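Local coordinates for protein Bcl-2 homolog (Gene 16?) (Murid herpesvirus 4, PDB 4MI8) that binds the BH3 region of host Beclin 1, as well as Bak and Bax, to block apoptosis and starvation-induced autophagy in host cells, at residues E48-Y53 with F92-R97; G87-F92 with N127-H132; A17-V22 with L115-M120; E102-C105 with E111-E114. All coordinates share one frame; numbering follows the deposited sequence.

Contact 1: residues E48-Y53 with F92-R97; sequences EFRRHY and FFDVGR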
loop_
_atom_site.group_PDB
_atom_site.type_symbol
_atom_site.label_atom_id
_atom_site.label_comp_id
_atom_site.label_asym_id
_atom_site.label_seq_id
_atom_site.Cartn_x
_atom_site.Cartn_y
_atom_site.Cartn_z
ATOM N N GLU A 48 3.384 -7.821 7.775
ATOM C CA GLU A 48 4.735 -7.967 8.317
ATOM C C GLU A 48 5.368 -6.592 8.552
ATOM O O GLU A 48 6.004 -6.324 9.596
ATOM C CB GLU A 48 5.620 -8.674 7.316
ATOM C CG GLU A 48 5.562 -10.150 7.370
ATOM C CD GLU A 48 5.918 -10.672 8.775
ATOM O OE1 GLU A 48 7.076 -10.495 9.204
ATOM O OE2 GLU A 48 5.035 -11.258 9.466
ATOM N N PHE A 49 5.178 -5.705 7.573
ATOM C CA PHE A 49 5.729 -4.337 7.679
ATOM C C PHE A 49 5.061 -3.615 8.894
ATOM O O PHE A 49 5.719 -2.982 9.699
ATOM C CB PHE A 49 5.397 -3.621 6.404
ATOM C CG PHE A 49 5.837 -2.180 6.366
ATOM C CD1 PHE A 49 5.037 -1.168 6.962
ATOM C CD2 PHE A 49 7.016 -1.801 5.622
ATOM C CE1 PHE A 49 5.447 0.175 6.867
ATOM C CE2 PHE A 49 7.392 -0.450 5.545
ATOM C CZ PHE A 49 6.624 0.543 6.176
ATOM N N ARG A 50 3.762 -3.729 9.042
ATOM C CA ARG A 50 3.045 -3.159 10.222
ATOM C C ARG A 50 3.499 -3.710 11.571
ATOM O O ARG A 50 3.578 -2.951 12.531
ATOM C CB ARG A 50 1.531 -3.371 10.069
ATOM C CG ARG A 50 0.730 -2.597 11.117
ATOM C CD ARG A 50 0.635 -1.097 10.745
ATOM N NE ARG A 50 -0.153 -0.902 9.491
ATOM C CZ ARG A 50 -1.481 -0.880 9.442
ATOM N NH1 ARG A 50 -2.164 -0.926 10.611
ATOM N NH2 ARG A 50 -2.160 -0.725 8.278
ATOM N N ARG A 51 3.867 -5.000 11.651
ATOM C CA ARG A 51 4.371 -5.556 12.908
ATOM C C ARG A 51 5.694 -4.886 13.300
ATOM O O ARG A 51 5.937 -4.608 14.453
ATOM C CB ARG A 51 4.663 -7.035 12.807
ATOM C CG ARG A 51 3.491 -7.957 12.973
ATOM C CD ARG A 51 3.957 -9.415 12.860
ATOM N NE ARG A 51 4.721 -9.872 14.037
ATOM C CZ ARG A 51 4.167 -10.327 15.163
ATOM N NH1 ARG A 51 2.841 -10.374 15.267
ATOM N NH2 ARG A 51 4.931 -10.730 16.183
ATOM N N HIS A 52 6.543 -4.601 12.334
ATOM C CA HIS A 52 7.789 -3.873 12.700
ATOM C C HIS A 52 7.498 -2.453 13.114
ATOM O O HIS A 52 8.080 -1.957 14.053
ATOM C CB HIS A 52 8.753 -3.827 11.515
ATOM C CG HIS A 52 9.275 -5.169 11.100
ATOM N ND1 HIS A 52 10.204 -5.843 11.822
ATOM C CD2 HIS A 52 9.039 -5.918 9.980
ATOM C CE1 HIS A 52 10.493 -7.002 11.223
ATOM N NE2 HIS A 52 9.774 -7.065 10.100
ATOM N N TYR A 53 6.614 -1.766 12.382
ATOM C CA TYR A 53 6.261 -0.437 12.791
ATOM C C TYR A 53 5.752 -0.454 14.237
ATOM O O TYR A 53 6.214 0.342 15.055
ATOM C CB TYR A 53 5.211 0.159 11.854
ATOM C CG TYR A 53 4.727 1.548 12.286
ATOM C CD1 TYR A 53 3.680 1.662 13.200
ATOM C CD2 TYR A 53 5.232 2.723 11.703
ATOM C CE1 TYR A 53 3.241 2.922 13.625
ATOM C CE2 TYR A 53 4.757 4.020 12.084
ATOM C CZ TYR A 53 3.770 4.083 13.044
ATOM O OH TYR A 53 3.254 5.270 13.477
ATOM N N PHE A 92 3.992 1.722 1.066
ATOM C CA PHE A 92 2.986 2.381 0.232
ATOM C C PHE A 92 1.646 1.591 0.322
ATOM O O PHE A 92 0.518 2.147 0.513
ATOM C CB PHE A 92 3.584 2.458 -1.184
ATOM C CG PHE A 92 2.579 2.656 -2.316
ATOM C CD1 PHE A 92 1.987 1.570 -2.911
ATOM C CD2 PHE A 92 2.409 3.931 -2.916
ATOM C CE1 PHE A 92 1.178 1.737 -4.045
ATOM C CE2 PHE A 92 1.573 4.107 -4.029
ATOM C CZ PHE A 92 0.956 2.994 -4.602
ATOM N N PHE A 93 1.746 0.290 0.160
ATOM C CA PHE A 93 0.511 -0.472 0.220
ATOM C C PHE A 93 -0.043 -0.477 1.610
ATOM O O PHE A 93 -1.256 -0.591 1.762
ATOM C CB PHE A 93 0.721 -1.914 -0.296
ATOM C CG PHE A 93 0.641 -2.026 -1.811
ATOM C CD1 PHE A 93 -0.603 -1.891 -2.465
ATOM C CD2 PHE A 93 1.823 -2.214 -2.604
ATOM C CE1 PHE A 93 -0.663 -1.956 -3.856
ATOM C CE2 PHE A 93 1.746 -2.249 -4.049
ATOM C CZ PHE A 93 0.535 -2.124 -4.660
ATOM N N ASP A 94 0.803 -0.436 2.647
ATOM C CA ASP A 94 0.240 -0.533 4.039
ATOM C C ASP A 94 -0.402 0.763 4.369
ATOM O O ASP A 94 -1.346 0.828 5.192
ATOM C CB ASP A 94 1.357 -0.736 5.070
ATOM C CG ASP A 94 0.825 -1.133 6.428
ATOM O OD1 ASP A 94 -0.247 -1.803 6.483
ATOM O OD2 ASP A 94 1.478 -0.837 7.477
ATOM N N VAL A 95 0.157 1.862 3.830
ATOM C CA VAL A 95 -0.593 3.144 3.995
ATOM C C VAL A 95 -1.989 3.065 3.381
ATOM O O VAL A 95 -3.016 3.442 4.036
ATOM C CB VAL A 95 0.184 4.339 3.449
ATOM C CG1 VAL A 95 -0.751 5.541 3.345
ATOM C CG2 VAL A 95 1.482 4.523 4.306
ATOM N N GLY A 96 -2.067 2.548 2.145
ATOM C CA GLY A 96 -3.398 2.392 1.483
ATOM C C GLY A 96 -4.286 1.416 2.276
ATOM O O GLY A 96 -5.505 1.607 2.343
ATOM N N ARG A 97 -3.704 0.361 2.865
ATOM C CA ARG A 97 -4.490 -0.563 3.658
ATOM C C ARG A 97 -5.035 0.098 4.905
ATOM O O ARG A 97 -6.170 -0.174 5.284
ATOM C CB ARG A 97 -3.671 -1.774 4.079
ATOM C CG ARG A 97 -4.464 -2.767 4.911
ATOM C CD ARG A 97 -3.707 -4.091 5.243
ATOM N NE ARG A 97 -2.533 -3.857 6.092
ATOM C CZ ARG A 97 -2.444 -4.266 7.374
ATOM N NH1 ARG A 97 -3.414 -4.959 7.950
ATOM N NH2 ARG A 97 -1.352 -4.067 8.082
#
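Arg50 lays its guanidinium flat over that of Arg97, the two groups 4.1 Å apart centre to centre with their planes 30° apart. The stack belongs to a salt-bridge network of the Bcl-2 fold, in which segments 48-53 and 92-97, on helices 33-56 and 86-103, cross nearly at right angles (-86°). The carboxylate of Asp94 binds both arginines and probably offsets their like charges. Arg50 grips it side-on, NE giving a 2.6 Å bond to Asp94 OD2 that lies in the guanidinium plane, and NH2 reaching Asp94 OD1 at 2.8 Å from above the carboxylate plane. Two successive bends along the Arg50 chain turn NE and NH2 toward Asp94 for this grip. Arg97 NH2 approaches Asp94 OD1 from the other face of the carboxylate at 3.0 Å. Arginine suits both places, having several N-H donors on a flat group that can also stack. The short aspartate is buried, and Tyr61 adds a hydrogen bond to its OD2. Phe49 supplies an apolar flank: its ring atom CD1 stands 3.6 Å from Asp94 OD2, with ring and carboxylate planes 72° apart.

Contact 2: residues G87-F92 with N127-H132; sequences GRIVGF and NNLMNH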
loop_
_atom_site.group_PDB
_atom_site.type_symbol
_atom_site.label_atom_id
_atom_site.label_comp_id
_atom_site.label_asym_id
_atom_site.label_seq_id
_atom_site.Cartn_x
_atom_site.Cartn_y
_atom_site.Cartn_z
ATOM N N GLY A 87 10.594 -2.656 -0.185
ATOM C CA GLY A 87 10.177 -2.356 1.157
ATOM C C GLY A 87 9.449 -1.034 1.219
ATOM O O GLY A 87 8.486 -0.880 2.022
ATOM N N ARG A 88 9.893 -0.039 0.414
ATOM C CA ARG A 88 9.137 1.239 0.327
ATOM C C ARG A 88 7.802 0.990 -0.344
ATOM O O ARG A 88 6.713 1.486 0.063
ATOM C CB ARG A 88 9.939 2.326 -0.405
ATOM C CG ARG A 88 11.269 2.739 0.222
ATOM C CD ARG A 88 11.081 3.279 1.648
ATOM N NE ARG A 88 12.399 3.556 2.239
ATOM C CZ ARG A 88 13.048 4.724 2.082
ATOM N NH1 ARG A 88 12.493 5.725 1.375
ATOM N NH2 ARG A 88 14.252 4.901 2.630
ATOM N N ILE A 89 7.832 0.220 -1.410
ATOM C CA ILE A 89 6.553 -0.213 -1.962
ATOM C C ILE A 89 5.602 -0.925 -0.952
ATOM O O ILE A 89 4.363 -0.655 -0.929
ATOM C CB ILE A 89 6.785 -1.097 -3.166
ATOM C CG1 ILE A 89 7.598 -0.221 -4.171
ATOM C CG2 ILE A 89 5.409 -1.605 -3.683
ATOM C CD1 ILE A 89 7.958 -0.889 -5.472
ATOM N N VAL A 90 6.124 -1.825 -0.117
ATOM C CA VAL A 90 5.224 -2.472 0.786
ATOM C C VAL A 90 4.636 -1.429 1.757
ATOM O O VAL A 90 3.490 -1.459 2.072
ATOM C CB VAL A 90 5.987 -3.518 1.616
ATOM C CG1 VAL A 90 5.115 -4.017 2.789
ATOM C CG2 VAL A 90 6.495 -4.628 0.701
ATOM N N GLY A 91 5.434 -0.480 2.211
ATOM C CA GLY A 91 4.945 0.630 3.056
ATOM C C GLY A 91 3.815 1.437 2.375
ATOM O O GLY A 91 2.823 1.837 3.040
ATOM N N PHE A 92 3.992 1.722 1.066
ATOM C CA PHE A 92 2.986 2.381 0.232
ATOM C C PHE A 92 1.646 1.591 0.322
ATOM O O PHE A 92 0.518 2.147 0.513
ATOM C CB PHE A 92 3.584 2.458 -1.184
ATOM C CG PHE A 92 2.579 2.656 -2.316
ATOM C CD1 PHE A 92 1.987 1.570 -2.911
ATOM C CD2 PHE A 92 2.409 3.931 -2.916
ATOM C CE1 PHE A 92 1.178 1.737 -4.045
ATOM C CE2 PHE A 92 1.573 4.107 -4.029
ATOM C CZ PHE A 92 0.956 2.994 -4.602
ATOM N N ASN A 127 5.223 6.606 -11.220
ATOM C CA ASN A 127 6.561 6.409 -10.656
ATOM C C ASN A 127 7.241 5.134 -11.080
ATOM O O ASN A 127 8.320 4.815 -10.606
ATOM C CB ASN A 127 6.581 6.559 -9.123
ATOM C CG ASN A 127 6.419 8.008 -8.696
ATOM O OD1 ASN A 127 7.422 8.708 -8.422
ATOM N ND2 ASN A 127 5.169 8.508 -8.731
ATOM N N ASN A 128 6.626 4.390 -11.975
ATOM C CA ASN A 128 7.191 3.104 -12.367
ATOM C C ASN A 128 7.542 2.207 -11.179
ATOM O O ASN A 128 8.581 1.583 -11.158
ATOM C CB ASN A 128 8.392 3.333 -13.288
ATOM C CG ASN A 128 8.819 2.079 -14.040
ATOM O OD1 ASN A 128 8.021 1.174 -14.294
ATOM N ND2 ASN A 128 10.092 2.026 -14.392
ATOM N N LEU A 129 6.681 2.146 -10.171
ATOM C CA LEU A 129 6.901 1.176 -9.050
ATOM C C LEU A 129 6.953 -0.295 -9.469
ATOM O O LEU A 129 7.526 -1.118 -8.764
ATOM C CB LEU A 129 5.894 1.369 -7.908
ATOM C CG LEU A 129 6.158 2.738 -7.271
ATOM C CD1 LEU A 129 5.411 2.820 -5.964
ATOM C CD2 LEU A 129 7.655 3.069 -7.054
ATOM N N MET A 130 6.341 -0.623 -10.610
ATOM C CA MET A 130 6.344 -2.011 -11.124
ATOM C C MET A 130 7.757 -2.443 -11.332
ATOM O O MET A 130 8.057 -3.629 -11.184
ATOM C CB MET A 130 5.614 -2.154 -12.456
ATOM C CG MET A 130 5.769 -0.955 -13.355
ATOM S SD MET A 130 4.178 -0.139 -13.482
ATOM C CE MET A 130 4.285 1.372 -12.532
ATOM N N ASN A 131 8.616 -1.456 -11.634
ATOM C CA ASN A 131 10.063 -1.650 -11.783
ATOM C C ASN A 131 10.810 -2.314 -10.605
ATOM O O ASN A 131 11.852 -2.921 -10.832
ATOM C CB ASN A 131 10.732 -0.306 -12.056
ATOM C CG ASN A 131 11.696 -0.359 -13.220
ATOM O OD1 ASN A 131 12.882 0.064 -13.139
ATOM N ND2 ASN A 131 11.189 -0.865 -14.334
ATOM N N HIS A 132 10.297 -2.201 -9.392
ATOM C CA HIS A 132 10.995 -2.667 -8.214
ATOM C C HIS A 132 10.249 -3.685 -7.395
ATOM O O HIS A 132 10.341 -3.701 -6.173
ATOM C CB HIS A 132 11.302 -1.474 -7.356
ATOM C CG HIS A 132 12.420 -0.632 -7.860
ATOM N ND1 HIS A 132 12.220 0.441 -8.609
ATOM C CD2 HIS A 132 13.782 -0.731 -7.676
ATOM C CE1 HIS A 132 13.387 1.003 -8.900
ATOM N NE2 HIS A 132 14.342 0.290 -8.319
#
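The helical turn around Ile89 faces a short 3-10 turn around Leu129, and these two residues are the nearest pair of backbones, 7.2 Å between CA atoms. The chain reaches that turn by way of Asn128, whose positive phi of 51° closes helix 111-126 in a Schellman motif; asparagine tolerates this conformation better than most residues.

Ile89 carries the contact with its longer branch. CG1 lies anti to the carbonyl carbon (chi1 -59°) and the chain continues extended, which pushes CD1 out from the helix and into the turn. There Ile89 CD1 comes within 3.3 Å of Leu129 O and 3.9 Å of both Leu129 CB and His132 CB. Ile89 and Leu129 point in opposing directions and lie alongside one another. Leu129 CD1 goes on to sit over one face of the Phe92 ring, 4.4 Å from Phe92 CD2. The side-chain contacts are apolar, although the Ile89 methyl also abuts the carbonyl oxygens of Leu129 and His132. The longer branch of isoleucine reaches the turn while its CG2 methyl stays beside its own carbonyl carbon, a branched leucine spans two neighbours one helical turn apart, and a flat phenyl ring offers a broad surface. Leu129 O is occupied within its own turn, accepting a 3.0 Å bond from His132 N.

The contact thus brings the chain following helix 111-126 back against the start of helix 86-103. Phe80 of helix 68-81 touches Ile89, Phe92 and Leu129 alike, and Phe124 of helix 111-126 packs on both Phe92 and Leu129.

Contact 3: residues A17-V22 with L115-M120; sequences AFLKTV and LLNDCM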
loop_
_atom_site.group_PDB
_atom_site.type_symbol
_atom_site.label_atom_id
_atom_site.label_comp_id
_atom_site.label_asym_id
_atom_site.label_seq_id
_atom_site.Cartn_x
_atom_site.Cartn_y
_atom_site.Cartn_z
ATOM N N ALA A 17 -7.983 -4.795 -6.769
ATOM C CA ALA A 17 -8.402 -6.029 -6.085
ATOM C C ALA A 17 -7.826 -5.995 -4.670
ATOM O O ALA A 17 -8.521 -6.383 -3.724
ATOM C CB ALA A 17 -7.924 -7.218 -6.860
ATOM N N PHE A 18 -6.634 -5.377 -4.504
ATOM C CA PHE A 18 -6.003 -5.257 -3.170
ATOM C C PHE A 18 -6.887 -4.395 -2.302
ATOM O O PHE A 18 -7.221 -4.821 -1.198
ATOM C CB PHE A 18 -4.624 -4.653 -3.224
ATOM C CG PHE A 18 -4.045 -4.300 -1.861
ATOM C CD1 PHE A 18 -3.463 -5.280 -1.032
ATOM C CD2 PHE A 18 -4.104 -2.967 -1.375
ATOM C CE1 PHE A 18 -2.899 -4.907 0.209
ATOM C CE2 PHE A 18 -3.546 -2.607 -0.156
ATOM C CZ PHE A 18 -2.946 -3.571 0.649
ATOM N N LEU A 19 -7.260 -3.207 -2.784
ATOM C CA LEU A 19 -8.115 -2.273 -1.994
ATOM C C LEU A 19 -9.535 -2.844 -1.709
ATOM O O LEU A 19 -10.088 -2.650 -0.603
ATOM C CB LEU A 19 -8.226 -0.922 -2.668
ATOM C CG LEU A 19 -6.879 -0.194 -2.872
ATOM C CD1 LEU A 19 -7.096 1.055 -3.761
ATOM C CD2 LEU A 19 -6.338 0.288 -1.543
ATOM N N LYS A 20 -10.123 -3.522 -2.684
ATOM C CA LYS A 20 -11.487 -4.070 -2.498
ATOM C C LYS A 20 -11.401 -5.169 -1.457
ATOM O O LYS A 20 -12.270 -5.245 -0.557
ATOM C CB LYS A 20 -12.106 -4.609 -3.801
ATOM C CG LYS A 20 -12.328 -3.552 -4.872
ATOM C CD LYS A 20 -13.064 -4.076 -6.123
ATOM C CE LYS A 20 -13.406 -2.877 -7.014
ATOM N NZ LYS A 20 -13.985 -3.124 -8.411
ATOM N N THR A 21 -10.340 -5.990 -1.539
ATOM C CA THR A 21 -10.158 -7.092 -0.570
ATOM C C THR A 21 -10.010 -6.549 0.835
ATOM O O THR A 21 -10.676 -7.042 1.709
ATOM C CB THR A 21 -8.967 -8.045 -0.901
ATOM O OG1 THR A 21 -9.150 -8.711 -2.161
ATOM C CG2 THR A 21 -8.831 -9.121 0.137
ATOM N N VAL A 22 -9.138 -5.562 1.078
ATOM C CA VAL A 22 -8.915 -5.081 2.435
ATOM C C VAL A 22 -10.104 -4.232 2.892
ATOM O O VAL A 22 -10.351 -4.064 4.105
ATOM C CB VAL A 22 -7.577 -4.298 2.631
ATOM C CG1 VAL A 22 -6.362 -5.134 2.198
ATOM C CG2 VAL A 22 -7.596 -2.943 1.921
ATOM N N LEU A 115 -11.215 7.052 -5.247
ATOM C CA LEU A 115 -10.229 8.140 -5.228
ATOM C C LEU A 115 -8.877 7.669 -4.666
ATOM O O LEU A 115 -7.787 7.932 -5.221
ATOM C CB LEU A 115 -10.790 9.204 -4.304
ATOM C CG LEU A 115 -10.481 10.627 -4.649
ATOM C CD1 LEU A 115 -11.298 11.019 -5.898
ATOM C CD2 LEU A 115 -10.842 11.411 -3.387
ATOM N N LEU A 116 -8.952 6.944 -3.559
ATOM C CA LEU A 116 -7.772 6.217 -3.030
ATOM C C LEU A 116 -7.132 5.321 -4.119
ATOM O O LEU A 116 -5.913 5.374 -4.355
ATOM C CB LEU A 116 -8.165 5.406 -1.790
ATOM C CG LEU A 116 -6.971 4.692 -1.149
ATOM C CD1 LEU A 116 -5.883 5.678 -0.699
ATOM C CD2 LEU A 116 -7.514 3.813 -0.026
ATOM N N ASN A 117 -7.979 4.538 -4.795
ATOM C CA ASN A 117 -7.551 3.679 -5.902
ATOM C C ASN A 117 -6.757 4.435 -6.945
ATOM O O ASN A 117 -5.624 4.050 -7.228
ATOM C CB ASN A 117 -8.745 2.986 -6.504
ATOM C CG ASN A 117 -8.369 1.783 -7.426
ATOM O OD1 ASN A 117 -7.229 1.521 -7.749
ATOM N ND2 ASN A 117 -9.362 1.087 -7.865
ATOM N N ASP A 118 -7.345 5.538 -7.468
ATOM C CA ASP A 118 -6.793 6.346 -8.540
ATOM C C ASP A 118 -5.461 6.894 -8.186
ATOM O O ASP A 118 -4.482 6.749 -8.940
ATOM C CB ASP A 118 -7.716 7.544 -8.873
ATOM C CG ASP A 118 -8.964 7.129 -9.608
ATOM O OD1 ASP A 118 -9.100 5.909 -9.867
ATOM O OD2 ASP A 118 -9.806 8.014 -9.928
ATOM N N CYS A 119 -5.449 7.587 -7.053
ATOM C CA CYS A 119 -4.233 8.141 -6.479
ATOM C C CYS A 119 -3.129 7.052 -6.391
ATOM O O CYS A 119 -2.006 7.235 -6.998
ATOM C CB CYS A 119 -4.520 8.718 -5.086
ATOM S SG CYS A 119 -3.017 9.184 -4.167
ATOM N N MET A 120 -3.451 5.911 -5.730
ATOM C CA MET A 120 -2.407 4.854 -5.594
ATOM C C MET A 120 -2.023 4.331 -6.951
ATOM O O MET A 120 -0.835 4.129 -7.211
ATOM C CB MET A 120 -2.822 3.698 -4.675
ATOM C CG MET A 120 -2.847 4.091 -3.211
ATOM S SD MET A 120 -3.427 2.698 -2.191
ATOM C CE MET A 120 -1.977 1.639 -2.339
#
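Leu19 drives its two methyls into separate places on the opposing helix. Leu19 CD1 lands where the Asn117 side chain leaves the backbone, 3.4 Å from Asn117 CA and 3.7 Å from its CB. Leu19 CD2 lies between Leu116 and Met120, one turn apart: it is 4.0 Å from Leu116 CD2 and 3.8 Å from Met120 SD. A leucine fits because its fork lets one residue touch three. With chi1 at -60° the fork leans toward the leucine's own N, and the extended chi2 carries CD1 on toward Asn117. Met120 contributes its flexible thioether; chi3 (71°) turns the terminal methyl aside and leaves SD facing Leu19 CD2.

The polar end of Asn117 is held from the same helix as Leu19: Asn117 ND2 hydrogen-bonds to Thr16 OG1, about one turn before Leu19, and this fixes the amide beside the leucine. Farther out, Cys100 of helix 86-103 touches both Leu19 and Leu116, while Met120 also rests on Phe92 and Phe76. Segments 17-22 and 115-120, on helices 8-23 and 111-126 of the Bcl-2 bundle, run roughly antiparallel at 146°, their axes 10.5 Å apart at closest approach.

Between the two segments the contact is made almost wholly by carbon and sulfur in a buried setting. Its stability therefore probably comes from dispersion and the exclusion of water, with the amide–hydroxyl bond beside it adding direction.

Contact 4: residues E102-C105 with E111-E114; sequences EVLC and EDHE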
loop_
_atom_site.group_PDB
_atom_site.type_symbol
_atom_site.label_atom_id
_atom_site.label_comp_id
_atom_site.label_asym_id
_atom_site.label_seq_id
_atom_site.Cartn_x
_atom_site.Cartn_y
_atom_site.Cartn_z
ATOM N N GLU A 102 -9.403 1.952 8.288
ATOM C CA GLU A 102 -9.665 2.777 9.449
ATOM C C GLU A 102 -10.087 4.180 9.207
ATOM O O GLU A 102 -10.620 4.786 10.088
ATOM C CB GLU A 102 -8.476 2.832 10.363
ATOM C CG GLU A 102 -8.658 1.964 11.580
ATOM C CD GLU A 102 -7.852 0.726 11.501
ATOM O OE1 GLU A 102 -6.811 0.770 10.849
ATOM O OE2 GLU A 102 -8.246 -0.281 12.077
ATOM N N VAL A 103 -9.826 4.707 8.035
ATOM C CA VAL A 103 -10.266 6.029 7.718
ATOM C C VAL A 103 -11.571 5.985 6.941
ATOM O O VAL A 103 -12.577 6.418 7.454
ATOM C CB VAL A 103 -9.192 6.792 6.997
ATOM C CG1 VAL A 103 -9.707 8.120 6.522
ATOM C CG2 VAL A 103 -8.013 6.966 7.914
ATOM N N LEU A 104 -11.544 5.431 5.726
ATOM C CA LEU A 104 -12.723 5.240 4.899
ATOM C C LEU A 104 -13.811 4.403 5.575
ATOM O O LEU A 104 -13.573 3.547 6.409
ATOM C CB LEU A 104 -12.352 4.601 3.559
ATOM C CG LEU A 104 -11.300 5.315 2.716
ATOM C CD1 LEU A 104 -11.335 4.793 1.286
ATOM C CD2 LEU A 104 -11.510 6.821 2.730
ATOM N N CYS A 105 -15.027 4.659 5.157
ATOM C CA CYS A 105 -16.187 3.922 5.564
ATOM C C CYS A 105 -15.983 2.415 5.308
ATOM O O CYS A 105 -15.594 1.994 4.197
ATOM C CB CYS A 105 -17.293 4.518 4.719
ATOM S SG CYS A 105 -16.407 5.317 3.329
ATOM N N GLU A 111 -17.042 6.170 -3.015
ATOM C CA GLU A 111 -16.416 7.009 -4.017
ATOM C C GLU A 111 -15.019 7.443 -3.625
ATOM O O GLU A 111 -14.209 7.679 -4.502
ATOM C CB GLU A 111 -17.276 8.241 -4.272
ATOM C CG GLU A 111 -18.731 7.905 -4.642
ATOM C CD GLU A 111 -18.879 7.222 -6.020
ATOM O OE1 GLU A 111 -18.520 7.880 -7.033
ATOM O OE2 GLU A 111 -19.363 6.048 -6.106
ATOM N N ASP A 112 -14.775 7.593 -2.321
ATOM C CA ASP A 112 -13.451 7.858 -1.767
ATOM C C ASP A 112 -12.501 6.675 -1.920
ATOM O O ASP A 112 -11.305 6.888 -2.132
ATOM C CB ASP A 112 -13.520 8.162 -0.286
ATOM C CG ASP A 112 -13.947 9.563 -0.007
ATOM O OD1 ASP A 112 -13.988 10.373 -0.962
ATOM O OD2 ASP A 112 -14.243 9.848 1.175
ATOM N N HIS A 113 -13.019 5.453 -1.777
ATOM C CA HIS A 113 -12.237 4.288 -2.174
ATOM C C HIS A 113 -11.729 4.380 -3.571
ATOM O O HIS A 113 -10.562 4.053 -3.833
ATOM C CB HIS A 113 -13.035 3.039 -2.068
ATOM C CG HIS A 113 -13.289 2.605 -0.662
ATOM N ND1 HIS A 113 -14.248 3.160 0.096
ATOM C CD2 HIS A 113 -12.710 1.587 0.097
ATOM C CE1 HIS A 113 -14.263 2.539 1.304
ATOM N NE2 HIS A 113 -13.327 1.567 1.288
ATOM N N GLU A 114 -12.586 4.845 -4.479
ATOM C CA GLU A 114 -12.244 4.991 -5.898
ATOM C C GLU A 114 -11.181 6.030 -6.080
ATOM O O GLU A 114 -10.332 5.890 -6.907
ATOM C CB GLU A 114 -13.491 5.287 -6.756
ATOM C CG GLU A 114 -14.254 3.994 -7.115
ATOM C CD GLU A 114 -15.695 4.199 -7.642
ATOM O OE1 GLU A 114 -16.261 5.329 -7.539
ATOM O OE2 GLU A 114 -16.286 3.214 -8.163
HETATM O O HOH W 1 -13.264 0.311 3.835
#
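Leu104 crosses the His113 imidazole from CB to tip. Its CB lies 3.6 Å from His113 CE1, at the outer end of the ring. Swung beside its own N (chi1 -56°), CG sets the fork above the imidazole. CD1 settles over the middle of the ring face, 3.5 Å from the His113 centroid and 7° off the normal, an almost axial CH-pi contact. CD2 turns instead to the aliphatic part of Asp112, 3.9 Å from its CB. One leucine thus covers two consecutive residues of the first turn of helix 111-126, and its branched shape suits that double role.

The imidazole is held at its edge as well as over its face. Cys105 O lies near the ring plane, 3.2 Å from His113 CE1. A water 2.9 Å from Cys105 O and 2.8 Å from His113 NE2 joins the two, and is also in the ring plane. Cys105 SG stands off at the ring edge, 5.1 Å from the His113 centroid. His113 ND1 is hydrogen-bonded to Thr110 OG1, while Trp109 meets the ring and Trp68 packs on both Leu104 and Asp112. The two segments flank the short connection from helix 86-103 to helix 111-126. Cys105 can probably also form an interchain disulfide with Cys30, although the assembly here is a single chain.

Histidine suits this buried place because its face accepts a methyl while its rim serves polar partners: both nitrogens are engaged, and the polarised C-H at CE1 would find the nearby carbonyl favourable.

How the contacts relate
Helix 86-103 is the common thread of contacts 1, 2 and 4. Contacts 1 and 2 share Phe92 and lie about 13 Å apart between centres; Phe49 CZ packs 3.5 Å from Gly91 CA. Phe92 also ties both to contact 3, its CZ lying 3.4 Å from Met120 O. Contacts 3 and 4 are consecutive on helix 111-126, with centres about 9 Å apart and Leu116 CD2 4.2 Å from Leu104 CD1. Contacts 2 and 4 lie on opposite sides of the chain's centre, about 22 Å apart between centres. The Beclin 1 BH3 peptide reaches the first two: Phe49, Tyr53, Val90 and Val95 pack on it, and Arg88 forms a salt bridge with one of its acidic side chains.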